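Local coordinates for RagB/SusD domain protein (Flavobacterium johnsoniae, PDB 5J5U) that probably binds chitin or chitin-derived sugars at the cell surface, as a SusD-like lipoprotein of a locus for using chitin, at residues G272-A280 against I369-A380; N245-H256 against I321-F332. All coordinates share one frame; numbering follows the deposited sequence.

How the contacts relate
From the N terminus, the first of the four segments is 245-256, carrying helix 246-253; the chain then runs through helix 262-270 into the short helix 276-279. An excursion with neither helix nor strand, from 282 to 319, follows before 321-332 returns to pack on 245-256, closing the loop of contact 2. Contact 1 closes later, when the end of helix 357-371 and the turn after it reach back to 272-280. The segments alternate along the sequence, so the loops cross. With centres 16 Å apart, they touch: Tyr-324 and Gln-322 of contact 2 probably bond to backbone carbonyls of Met-278 and Lys-277, joining the short helix 276-279 to the segment that packs on helix 246-253.

Contact 1: G272-A280 against I369-A380; sequences GDPRLKMLA and IKQLEVYGAAPA
Met-278 buries more of its surface against 369-380 than any other residue of 272-280, and apolar packing carries this contact. CG lies beside the backbone N, and the chain then bends at the last torsion (chi3 64°), which sets the methyl CE against CB of Leu-372, at 3.6 Å, and CB of Ala-377, at 3.7 Å. A flexible, unbranched thioether suits such a place, and the small Ala-377 lets it come close. SD meanwhile lies 4.2 Å from CB of Ala-380. Two further apolar contacts add to this: CD1 of Leu-372 lies 3.7 Å from CD2 of Leu-279, the two side chains crossing at about a right angle, while CD1 of Ile-369 rests against the ring of Pro-274, 3.9 Å from its CD.

The polar part is internal to 272-280, yet it shapes the surface offered to the helix end. Arg-275 grips Asp-273 side-on, NE to OD1 and NH2 to OD2, the latter bond nearly straight (174°) and in the guanidinium plane. OD1 also accepts the backbone N of Arg-275 through its anti lone pair, a capping bond at the turn leading into the helix. Ile-369 lays CG1 over one face of the guanidinium, 3.7 Å from NE, and the aliphatic CG of Arg-275 packs 3.6 Å from CD1 of Leu-372. A leucine in place of Arg-275 would probably leave the buried Asp-273 carboxylate without its charged mate and Gln-406 without the donor NH2.

Helix 382-391 extends the apolar patch, Tyr-388 and Ile-385 touching Ile-369. This is plain helix-end packing within a mainly helical SusD-like fold: a capped turn and one short helical turn, held against the close of helix 357-371 and the loop beyond it.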
loop_
_atom_site.group_PDB
_atom_site.type_symbol
_atom_site.label_atom_id
_atom_site.label_comp_id
_atom_site.label_asym_id
_atom_site.label_seq_id
_atom_site.Cartn_x
_atom_site.Cartn_y
_atom_site.Cartn_z
ATOM N N GLY A 272 -22.904 5.803 4.268
ATOM C CA GLY A 272 -23.520 5.311 3.051
ATOM C C GLY A 272 -22.601 5.167 1.854
ATOM O O GLY A 272 -22.990 5.491 0.739
ATOM N N ASP A 273 -21.379 4.699 2.087
ATOM C CA ASP A 273 -20.440 4.395 1.011
ATOM C C ASP A 273 -20.937 3.158 0.251
ATOM O O ASP A 273 -21.298 2.160 0.865
ATOM C CB ASP A 273 -19.031 4.176 1.584
ATOM C CG ASP A 273 -17.937 4.308 0.539
ATOM O OD1 ASP A 273 -17.915 3.494 -0.388
ATOM O OD2 ASP A 273 -17.087 5.220 0.651
ATOM N N PRO A 274 -20.999 3.229 -1.088
ATOM C CA PRO A 274 -21.466 2.079 -1.880
ATOM C C PRO A 274 -20.512 0.876 -1.833
ATOM O O PRO A 274 -20.841 -0.202 -2.328
ATOM C CB PRO A 274 -21.542 2.635 -3.309
ATOM C CG PRO A 274 -21.558 4.095 -3.161
ATOM C CD PRO A 274 -20.766 4.415 -1.928
ATOM N N ARG A 275 -19.332 1.054 -1.256
ATOM C CA ARG A 275 -18.358 -0.025 -1.277
ATOM C C ARG A 275 -18.637 -1.036 -0.190
ATOM O O ARG A 275 -18.021 -2.088 -0.175
ATOM C CB ARG A 275 -16.940 0.521 -1.132
ATOM C CG ARG A 275 -16.398 1.151 -2.396
ATOM C CD ARG A 275 -15.081 1.840 -2.140
ATOM N NE ARG A 275 -15.287 3.080 -1.409
ATOM C CZ ARG A 275 -14.416 4.080 -1.394
ATOM N NH1 ARG A 275 -13.269 3.964 -2.054
ATOM N NH2 ARG A 275 -14.679 5.183 -0.712
ATOM N N LEU A 276 -19.578 -0.718 0.696
ATOM C CA LEU A 276 -19.890 -1.549 1.866
ATOM C C LEU A 276 -20.128 -3.034 1.543
ATOM O O LEU A 276 -19.444 -3.919 2.094
ATOM C CB LEU A 276 -21.115 -0.984 2.594
ATOM C CG LEU A 276 -21.586 -1.758 3.825
ATOM C CD1 LEU A 276 -20.479 -1.789 4.863
ATOM C CD2 LEU A 276 -22.840 -1.125 4.426
ATOM N N LYS A 277 -21.089 -3.302 0.654
ATOM C CA LYS A 277 -21.446 -4.679 0.276
ATOM C C LYS A 277 -20.596 -5.225 -0.868
ATOM O O LYS A 277 -20.571 -6.441 -1.108
ATOM C CB LYS A 277 -22.936 -4.772 -0.102
ATOM C CG LYS A 277 -23.876 -4.151 0.905
ATOM C CD LYS A 277 -25.294 -4.075 0.342
ATOM C CE LYS A 277 -26.315 -3.818 1.429
ATOM N NZ LYS A 277 -27.687 -3.764 0.861
ATOM N N MET A 278 -19.900 -4.337 -1.576
ATOM C CA MET A 278 -18.916 -4.791 -2.550
ATOM C C MET A 278 -17.765 -5.468 -1.807
ATOM O O MET A 278 -17.088 -6.327 -2.362
ATOM C CB MET A 278 -18.393 -3.621 -3.391
ATOM C CG MET A 278 -19.484 -2.821 -4.111
ATOM S SD MET A 278 -18.850 -1.425 -5.066
ATOM C CE MET A 278 -17.865 -2.299 -6.289
ATOM N N LEU A 279 -17.546 -5.063 -0.553
ATOM C CA LEU A 279 -16.417 -5.564 0.242
ATOM C C LEU A 279 -16.837 -6.604 1.287
ATOM O O LEU A 279 -16.199 -7.639 1.421
ATOM C CB LEU A 279 -15.696 -4.397 0.953
ATOM C CG LEU A 279 -14.979 -3.360 0.092
ATOM C CD1 LEU A 279 -14.595 -2.129 0.899
ATOM C CD2 LEU A 279 -13.765 -3.966 -0.565
ATOM N N ALA A 280 -17.901 -6.311 2.036
ATOM C CA ALA A 280 -18.285 -7.131 3.189
ATOM C C ALA A 280 -19.471 -8.078 2.928
ATOM O O ALA A 280 -20.439 -7.725 2.255
ATOM C CB ALA A 280 -18.609 -6.237 4.359
ATOM N N ILE A 369 -14.435 3.675 -5.735
ATOM C CA ILE A 369 -15.650 2.863 -5.728
ATOM C C ILE A 369 -15.677 1.943 -6.940
ATOM O O ILE A 369 -16.041 0.770 -6.822
ATOM C CB ILE A 369 -16.923 3.733 -5.701
ATOM C CG1 ILE A 369 -16.982 4.534 -4.403
ATOM C CG2 ILE A 369 -18.177 2.866 -5.801
ATOM C CD1 ILE A 369 -18.039 5.615 -4.411
ATOM N N LYS A 370 -15.238 2.446 -8.090
ATOM C CA LYS A 370 -15.279 1.631 -9.303
ATOM C C LYS A 370 -14.111 0.676 -9.451
ATOM O O LYS A 370 -14.216 -0.290 -10.209
ATOM C CB LYS A 370 -15.365 2.511 -10.564
ATOM C CG LYS A 370 -16.760 3.111 -10.792
ATOM C CD LYS A 370 -16.852 4.046 -12.004
ATOM C CE LYS A 370 -18.301 4.531 -12.182
ATOM N NZ LYS A 370 -18.504 5.383 -13.384
ATOM N N GLN A 371 -12.999 0.935 -8.757
ATOM C CA GLN A 371 -11.812 0.094 -8.944
ATOM C C GLN A 371 -12.054 -1.315 -8.407
ATOM O O GLN A 371 -11.374 -2.260 -8.792
ATOM C CB GLN A 371 -10.585 0.720 -8.265
ATOM C CG GLN A 371 -10.417 0.328 -6.804
ATOM C CD GLN A 371 -9.361 1.147 -6.084
ATOM O OE1 GLN A 371 -9.061 2.275 -6.474
ATOM N NE2 GLN A 371 -8.797 0.581 -5.021
ATOM N N LEU A 372 -13.047 -1.453 -7.538
ATOM C CA LEU A 372 -13.368 -2.749 -6.944
ATOM C C LEU A 372 -14.008 -3.714 -7.949
ATOM O O LEU A 372 -14.066 -4.924 -7.716
ATOM C CB LEU A 372 -14.307 -2.564 -5.748
ATOM C CG LEU A 372 -13.858 -1.722 -4.556
ATOM C CD1 LEU A 372 -14.852 -1.907 -3.430
ATOM C CD2 LEU A 372 -12.469 -2.119 -4.088
ATOM N N GLU A 373 -14.475 -3.184 -9.074
ATOM C CA GLU A 373 -15.154 -4.021 -10.052
ATOM C C GLU A 373 -14.234 -5.114 -10.587
ATOM O O GLU A 373 -14.650 -6.252 -10.798
ATOM C CB GLU A 373 -15.677 -3.161 -11.195
ATOM C CG GLU A 373 -16.761 -2.177 -10.768
ATOM C CD GLU A 373 -17.216 -1.288 -11.907
ATOM O OE1 GLU A 373 -16.887 -1.591 -13.077
ATOM O OE2 GLU A 373 -17.876 -0.268 -11.631
ATOM N N VAL A 374 -12.960 -4.785 -10.746
ATOM C CA VAL A 374 -12.025 -5.733 -11.330
ATOM C C VAL A 374 -11.848 -6.946 -10.417
ATOM O O VAL A 374 -11.395 -7.990 -10.865
ATOM C CB VAL A 374 -10.666 -5.069 -11.621
ATOM C CG1 VAL A 374 -9.973 -4.660 -10.335
ATOM C CG2 VAL A 374 -9.791 -5.992 -12.453
ATOM N N TYR A 375 -12.258 -6.814 -9.155
ATOM C CA TYR A 375 -12.194 -7.911 -8.187
ATOM C C TYR A 375 -13.359 -8.876 -8.374
ATOM O O TYR A 375 -13.427 -9.901 -7.706
ATOM C CB TYR A 375 -12.210 -7.382 -6.747
ATOM C CG TYR A 375 -10.997 -6.584 -6.371
ATOM C CD1 TYR A 375 -9.728 -7.029 -6.689
ATOM C CD2 TYR A 375 -11.122 -5.366 -5.717
ATOM C CE1 TYR A 375 -8.603 -6.293 -6.350
ATOM C CE2 TYR A 375 -10.004 -4.623 -5.374
ATOM C CZ TYR A 375 -8.747 -5.094 -5.700
ATOM O OH TYR A 375 -7.626 -4.364 -5.371
ATOM N N GLY A 376 -14.289 -8.525 -9.255
ATOM C CA GLY A 376 -15.464 -9.344 -9.459
ATOM C C GLY A 376 -16.667 -8.843 -8.678
ATOM O O GLY A 376 -17.674 -9.544 -8.568
ATOM N N ALA A 377 -16.573 -7.627 -8.143
ATOM C CA ALA A 377 -17.699 -7.041 -7.413
ATOM C C ALA A 377 -18.744 -6.452 -8.366
ATOM O O ALA A 377 -18.416 -5.897 -9.417
ATOM C CB ALA A 377 -17.213 -5.979 -6.437
ATOM N N ALA A 378 -20.007 -6.584 -7.990
ATOM C CA ALA A 378 -21.091 -6.019 -8.771
ATOM C C ALA A 378 -20.916 -4.519 -8.815
ATOM O O ALA A 378 -20.874 -3.876 -7.765
ATOM C CB ALA A 378 -22.430 -6.390 -8.176
ATOM N N PRO A 379 -20.781 -3.958 -10.028
ATOM C CA PRO A 379 -20.588 -2.510 -10.145
ATOM C C PRO A 379 -21.716 -1.753 -9.475
ATOM O O PRO A 379 -22.870 -2.155 -9.569
ATOM C CB PRO A 379 -20.558 -2.262 -11.663
ATOM C CG PRO A 379 -20.948 -3.565 -12.305
ATOM C CD PRO A 379 -20.666 -4.645 -11.327
ATOM N N ALA A 380 -21.372 -0.698 -8.753
ATOM C CA ALA A 380 -22.370 0.122 -8.104
ATOM C C ALA A 380 -23.035 1.004 -9.142
ATOM O O ALA A 380 -22.392 1.455 -10.086
ATOM C CB ALA A 380 -21.737 0.971 -7.015
#

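Contact 2: N245-H256 against I321-F332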
loop_
_atom_site.group_PDB
_atom_site.type_symbol
_atom_site.label_atom_id
_atom_site.label_comp_id
_atom_site.label_asym_id
_atom_site.label_seq_id
_atom_site.Cartn_x
_atom_site.Cartn_y
_atom_site.Cartn_z
ATOM N N ASN A 245 -2.279 -14.950 -6.268
ATOM C CA ASN A 245 -2.266 -13.756 -5.425
ATOM C C ASN A 245 -1.723 -14.126 -4.039
ATOM O O ASN A 245 -2.275 -14.982 -3.355
ATOM C CB ASN A 245 -3.692 -13.144 -5.358
ATOM C CG ASN A 245 -3.781 -11.863 -4.501
ATOM O OD1 ASN A 245 -3.410 -11.872 -3.325
ATOM N ND2 ASN A 245 -4.322 -10.779 -5.078
ATOM N N GLY A 246 -0.605 -13.520 -3.647
ATOM C CA GLY A 246 -0.012 -13.779 -2.334
ATOM C C GLY A 246 -0.878 -13.351 -1.152
ATOM O O GLY A 246 -0.912 -13.993 -0.091
ATOM N N LEU A 247 -1.587 -12.246 -1.337
ATOM C CA LEU A 247 -2.456 -11.732 -0.282
ATOM C C LEU A 247 -3.583 -12.734 -0.006
ATOM O O LEU A 247 -3.908 -13.010 1.162
ATOM C CB LEU A 247 -3.031 -10.365 -0.656
ATOM C CG LEU A 247 -4.049 -9.841 0.348
ATOM C CD1 LEU A 247 -3.421 -9.684 1.721
ATOM C CD2 LEU A 247 -4.675 -8.515 -0.125
ATOM N N SER A 248 -4.148 -13.300 -1.073
ATOM C CA SER A 248 -5.176 -14.320 -0.894
ATOM C C SER A 248 -4.571 -15.526 -0.204
ATOM O O SER A 248 -5.178 -16.110 0.674
ATOM C CB SER A 248 -5.795 -14.744 -2.227
ATOM O OG SER A 248 -6.344 -13.631 -2.903
ATOM N N TYR A 249 -3.342 -15.862 -0.561
ATOM C CA TYR A 249 -2.646 -16.922 0.154
ATOM C C TYR A 249 -2.697 -16.658 1.666
ATOM O O TYR A 249 -2.957 -17.568 2.457
ATOM C CB TYR A 249 -1.199 -17.042 -0.319
ATOM C CG TYR A 249 -0.348 -17.912 0.572
ATOM C CD1 TYR A 249 -0.445 -19.295 0.504
ATOM C CD2 TYR A 249 0.552 -17.354 1.475
ATOM C CE1 TYR A 249 0.324 -20.102 1.306
ATOM C CE2 TYR A 249 1.326 -18.155 2.295
ATOM C CZ TYR A 249 1.205 -19.534 2.198
ATOM O OH TYR A 249 1.963 -20.355 2.990
ATOM N N GLY A 250 -2.444 -15.415 2.071
ATOM C CA GLY A 250 -2.559 -15.088 3.488
ATOM C C GLY A 250 -3.988 -15.264 4.014
ATOM O O GLY A 250 -4.204 -15.873 5.049
ATOM N N PHE A 251 -4.961 -14.718 3.287
ATOM C CA PHE A 251 -6.380 -14.887 3.615
ATOM C C PHE A 251 -6.784 -16.353 3.817
ATOM O O PHE A 251 -7.561 -16.664 4.717
ATOM C CB PHE A 251 -7.249 -14.262 2.519
ATOM C CG PHE A 251 -7.361 -12.759 2.613
ATOM C CD1 PHE A 251 -7.461 -12.132 3.850
ATOM C CD2 PHE A 251 -7.381 -11.979 1.470
ATOM C CE1 PHE A 251 -7.571 -10.744 3.934
ATOM C CE2 PHE A 251 -7.500 -10.582 1.540
ATOM C CZ PHE A 251 -7.593 -9.970 2.769
ATOM N N ILE A 252 -6.222 -17.243 2.998
ATOM C CA ILE A 252 -6.544 -18.679 3.009
ATOM C C ILE A 252 -5.774 -19.414 4.114
ATOM O O ILE A 252 -6.304 -20.322 4.737
ATOM C CB ILE A 252 -6.275 -19.321 1.627
ATOM C CG1 ILE A 252 -7.264 -18.764 0.605
ATOM C CG2 ILE A 252 -6.450 -20.831 1.661
ATOM C CD1 ILE A 252 -6.878 -18.997 -0.851
ATOM N N SER A 253 -4.546 -18.996 4.402
ATOM C CA SER A 253 -3.803 -19.621 5.499
ATOM C C SER A 253 -4.319 -19.162 6.873
ATOM O O SER A 253 -4.038 -19.794 7.879
ATOM C CB SER A 253 -2.320 -19.332 5.370
ATOM O OG SER A 253 -1.958 -19.416 4.011
ATOM N N ASP A 254 -5.062 -18.066 6.911
ATOM C CA ASP A 254 -5.778 -17.672 8.125
ATOM C C ASP A 254 -7.124 -18.396 8.232
ATOM O O ASP A 254 -7.961 -18.060 9.089
ATOM C CB ASP A 254 -6.004 -16.163 8.170
ATOM C CG ASP A 254 -4.730 -15.397 8.452
ATOM O OD1 ASP A 254 -3.754 -15.989 8.959
ATOM O OD2 ASP A 254 -4.710 -14.181 8.185
ATOM N N GLU A 255 -7.329 -19.382 7.356
ATOM C CA GLU A 255 -8.569 -20.168 7.329
ATOM C C GLU A 255 -9.818 -19.302 7.185
ATOM O O GLU A 255 -10.839 -19.587 7.807
ATOM C CB GLU A 255 -8.692 -21.002 8.604
ATOM C CG GLU A 255 -7.511 -21.913 8.884
ATOM C CD GLU A 255 -7.715 -22.712 10.152
ATOM O OE1 GLU A 255 -8.821 -23.265 10.329
ATOM O OE2 GLU A 255 -6.783 -22.768 10.984
ATOM N N HIS A 256 -9.728 -18.258 6.363
ATOM C CA HIS A 256 -10.843 -17.344 6.120
ATOM C C HIS A 256 -11.358 -16.798 7.439
ATOM O O HIS A 256 -12.553 -16.575 7.605
ATOM C CB HIS A 256 -11.957 -18.042 5.323
ATOM C CG HIS A 256 -11.503 -18.535 3.987
ATOM N ND1 HIS A 256 -11.403 -17.711 2.884
ATOM C CD2 HIS A 256 -11.062 -19.753 3.587
ATOM C CE1 HIS A 256 -10.954 -18.407 1.857
ATOM N NE2 HIS A 256 -10.733 -19.647 2.257
ATOM N N ILE A 321 -15.648 -11.293 4.548
ATOM C CA ILE A 321 -15.047 -10.712 3.367
ATOM C C ILE A 321 -15.563 -11.433 2.143
ATOM O O ILE A 321 -15.594 -12.662 2.122
ATOM C CB ILE A 321 -13.511 -10.780 3.425
ATOM C CG1 ILE A 321 -12.997 -9.922 4.590
ATOM C CG2 ILE A 321 -12.911 -10.340 2.094
ATOM C CD1 ILE A 321 -11.532 -10.157 4.950
ATOM N N GLN A 322 -15.980 -10.664 1.140
ATOM C CA GLN A 322 -16.531 -11.250 -0.076
ATOM C C GLN A 322 -15.512 -12.194 -0.682
ATOM O O GLN A 322 -14.324 -11.864 -0.774
ATOM C CB GLN A 322 -16.940 -10.170 -1.081
ATOM C CG GLN A 322 -18.197 -9.372 -0.691
ATOM C CD GLN A 322 -19.498 -10.104 -1.037
ATOM O OE1 GLN A 322 -19.488 -11.293 -1.367
ATOM N NE2 GLN A 322 -20.621 -9.387 -0.974
ATOM N N PRO A 323 -15.979 -13.385 -1.075
ATOM C CA PRO A 323 -15.145 -14.508 -1.540
ATOM C C PRO A 323 -14.258 -14.158 -2.732
ATOM O O PRO A 323 -13.135 -14.652 -2.808
ATOM C CB PRO A 323 -16.173 -15.577 -1.935
ATOM C CG PRO A 323 -17.438 -15.192 -1.187
ATOM C CD PRO A 323 -17.417 -13.711 -1.038
ATOM N N TYR A 324 -14.738 -13.311 -3.640
ATOM C CA TYR A 324 -13.976 -13.008 -4.856
ATOM C C TYR A 324 -12.701 -12.207 -4.520
ATOM O O TYR A 324 -11.732 -12.172 -5.300
ATOM C CB TYR A 324 -14.861 -12.262 -5.880
ATOM C CG TYR A 324 -15.732 -11.137 -5.312
ATOM C CD1 TYR A 324 -17.071 -11.356 -4.990
ATOM C CD2 TYR A 324 -15.226 -9.857 -5.129
ATOM C CE1 TYR A 324 -17.867 -10.343 -4.484
ATOM C CE2 TYR A 324 -16.023 -8.822 -4.623
ATOM C CZ TYR A 324 -17.338 -9.079 -4.306
ATOM O OH TYR A 324 -18.123 -8.074 -3.799
ATOM N N LEU A 325 -12.703 -11.582 -3.343
ATOM C CA LEU A 325 -11.532 -10.843 -2.868
ATOM C C LEU A 325 -10.429 -11.763 -2.332
ATOM O O LEU A 325 -9.324 -11.310 -2.092
ATOM C CB LEU A 325 -11.937 -9.842 -1.788
ATOM C CG LEU A 325 -13.004 -8.836 -2.183
ATOM C CD1 LEU A 325 -13.563 -8.094 -0.955
ATOM C CD2 LEU A 325 -12.423 -7.875 -3.197
ATOM N N LYS A 326 -10.724 -13.046 -2.131
ATOM C CA LYS A 326 -9.778 -13.901 -1.415
ATOM C C LYS A 326 -9.287 -15.097 -2.214
ATOM O O LYS A 326 -8.765 -16.072 -1.643
ATOM C CB LYS A 326 -10.399 -14.384 -0.101
ATOM C CG LYS A 326 -10.715 -13.248 0.832
ATOM C CD LYS A 326 -11.197 -13.758 2.166
ATOM C CE LYS A 326 -12.469 -14.566 2.015
ATOM N NZ LYS A 326 -12.993 -14.935 3.356
ATOM N N LEU A 327 -9.428 -14.995 -3.536
ATOM C CA LEU A 327 -9.111 -16.107 -4.434
ATOM C C LEU A 327 -7.696 -16.028 -4.963
ATOM O O LEU A 327 -7.155 -14.943 -5.171
ATOM C CB LEU A 327 -10.077 -16.130 -5.624
ATOM C CG LEU A 327 -11.539 -16.394 -5.295
ATOM C CD1 LEU A 327 -12.428 -16.137 -6.528
ATOM C CD2 LEU A 327 -11.663 -17.808 -4.782
ATOM N N ARG A 328 -7.135 -17.187 -5.258
ATOM C CA ARG A 328 -5.827 -17.267 -5.873
ATOM C C ARG A 328 -5.816 -16.494 -7.195
ATOM O O ARG A 328 -4.790 -15.936 -7.574
ATOM C CB ARG A 328 -5.446 -18.740 -6.059
ATOM C CG ARG A 328 -4.633 -19.052 -7.288
ATOM C CD ARG A 328 -4.261 -20.546 -7.387
ATOM N NE ARG A 328 -3.322 -20.773 -8.491
ATOM C CZ ARG A 328 -3.678 -21.086 -9.738
ATOM N NH1 ARG A 328 -4.960 -21.262 -10.049
ATOM N NH2 ARG A 328 -2.750 -21.253 -10.677
ATOM N N THR A 329 -6.980 -16.369 -7.829
ATOM C CA THR A 329 -7.128 -15.606 -9.079
ATOM C C THR A 329 -7.536 -14.136 -8.868
ATOM O O THR A 329 -7.832 -13.424 -9.827
ATOM C CB THR A 329 -8.187 -16.224 -9.994
ATOM O OG1 THR A 329 -9.464 -16.040 -9.378
ATOM C CG2 THR A 329 -7.940 -17.710 -10.189
ATOM N N THR A 330 -7.591 -13.690 -7.621
ATOM C CA THR A 330 -7.938 -12.304 -7.354
ATOM C C THR A 330 -6.819 -11.379 -7.878
ATOM O O THR A 330 -5.640 -11.647 -7.692
ATOM C CB THR A 330 -8.175 -12.058 -5.852
ATOM O OG1 THR A 330 -9.158 -12.979 -5.360
ATOM C CG2 THR A 330 -8.639 -10.632 -5.607
ATOM N N PRO A 331 -7.183 -10.332 -8.615
ATOM C CA PRO A 331 -6.117 -9.447 -9.089
ATOM C C PRO A 331 -5.514 -8.616 -7.958
ATOM O O PRO A 331 -6.190 -8.361 -6.960
ATOM C CB PRO A 331 -6.830 -8.557 -10.103
ATOM C CG PRO A 331 -8.282 -8.612 -9.691
ATOM C CD PRO A 331 -8.502 -9.986 -9.172
ATOM N N PHE A 332 -4.274 -8.176 -8.121
ATOM C CA PHE A 332 -3.642 -7.328 -7.115
ATOM C C PHE A 332 -3.332 -5.943 -7.681
ATOM O O PHE A 332 -2.621 -5.818 -8.671
ATOM C CB PHE A 332 -2.362 -7.971 -6.589
ATOM C CG PHE A 332 -1.798 -7.290 -5.386
ATOM C CD1 PHE A 332 -0.942 -6.199 -5.523
ATOM C CD2 PHE A 332 -2.108 -7.742 -4.107
ATOM C CE1 PHE A 332 -0.414 -5.557 -4.398
ATOM C CE2 PHE A 332 -1.567 -7.108 -2.974
ATOM C CZ PHE A 332 -0.721 -6.018 -3.121
HETATM O O HOH W 1 -6.586 -10.551 -1.863
#
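Lys-326 lies along the flank of helix 246-253, and its side chain can be followed outward atom by atom. CB stands 4.1 Å from CB of Phe-251. CG comes closer, 3.6 Å from CD2 of that ring, approaching it obliquely, and CD stays beside CG and CB of the same phenylalanine. The chain then bends (chi3 -61°), bringing CE to the edge of the His-256 imidazole, near its plane. NZ ends in a weak hydrogen bond to ND1 of His-256, 3.2 Å away. A lysine suits this path because its methylenes can pack against an aromatic ring while its amine reaches a polar group. Farther along the same ring, CE1 of Phe-251 meets CD1 of Ile-321, the two side chains crossing at about a right angle.

His-256 belongs to the Schellman motif that ends the helix: its N bonds to Phe-251 O, and Glu-255, at positive phi, is the C-prime residue. The opposite end is N-capped by Asn-245, whose OD1 accepts the backbone N of Ser-248. Both ends of this one helix thus meet the irregular segment between the short strands 320-321 and 332-335.

Asn-245 swings CG opposite its own N (chi1 -179°), which lets OD1 cap the helix while ND2 reaches Thr-330 O, a 3.1 Å bond in which the donor sits well above the carbonyl plane. An asparagine serves both tasks, having an acceptor and a donor on one amide. ND2 also meets the edge of the Phe-332 ring, and the backbone N of Asn-245 bonds to Arg-328 O. Ser-248, small enough to sit close to the turn, donates from OG to Leu-327 O at 2.7 Å. That carbonyl also takes the N of Thr-330 from the opposite face, and a water donates both to OG of Ser-248 and to Leu-325 O.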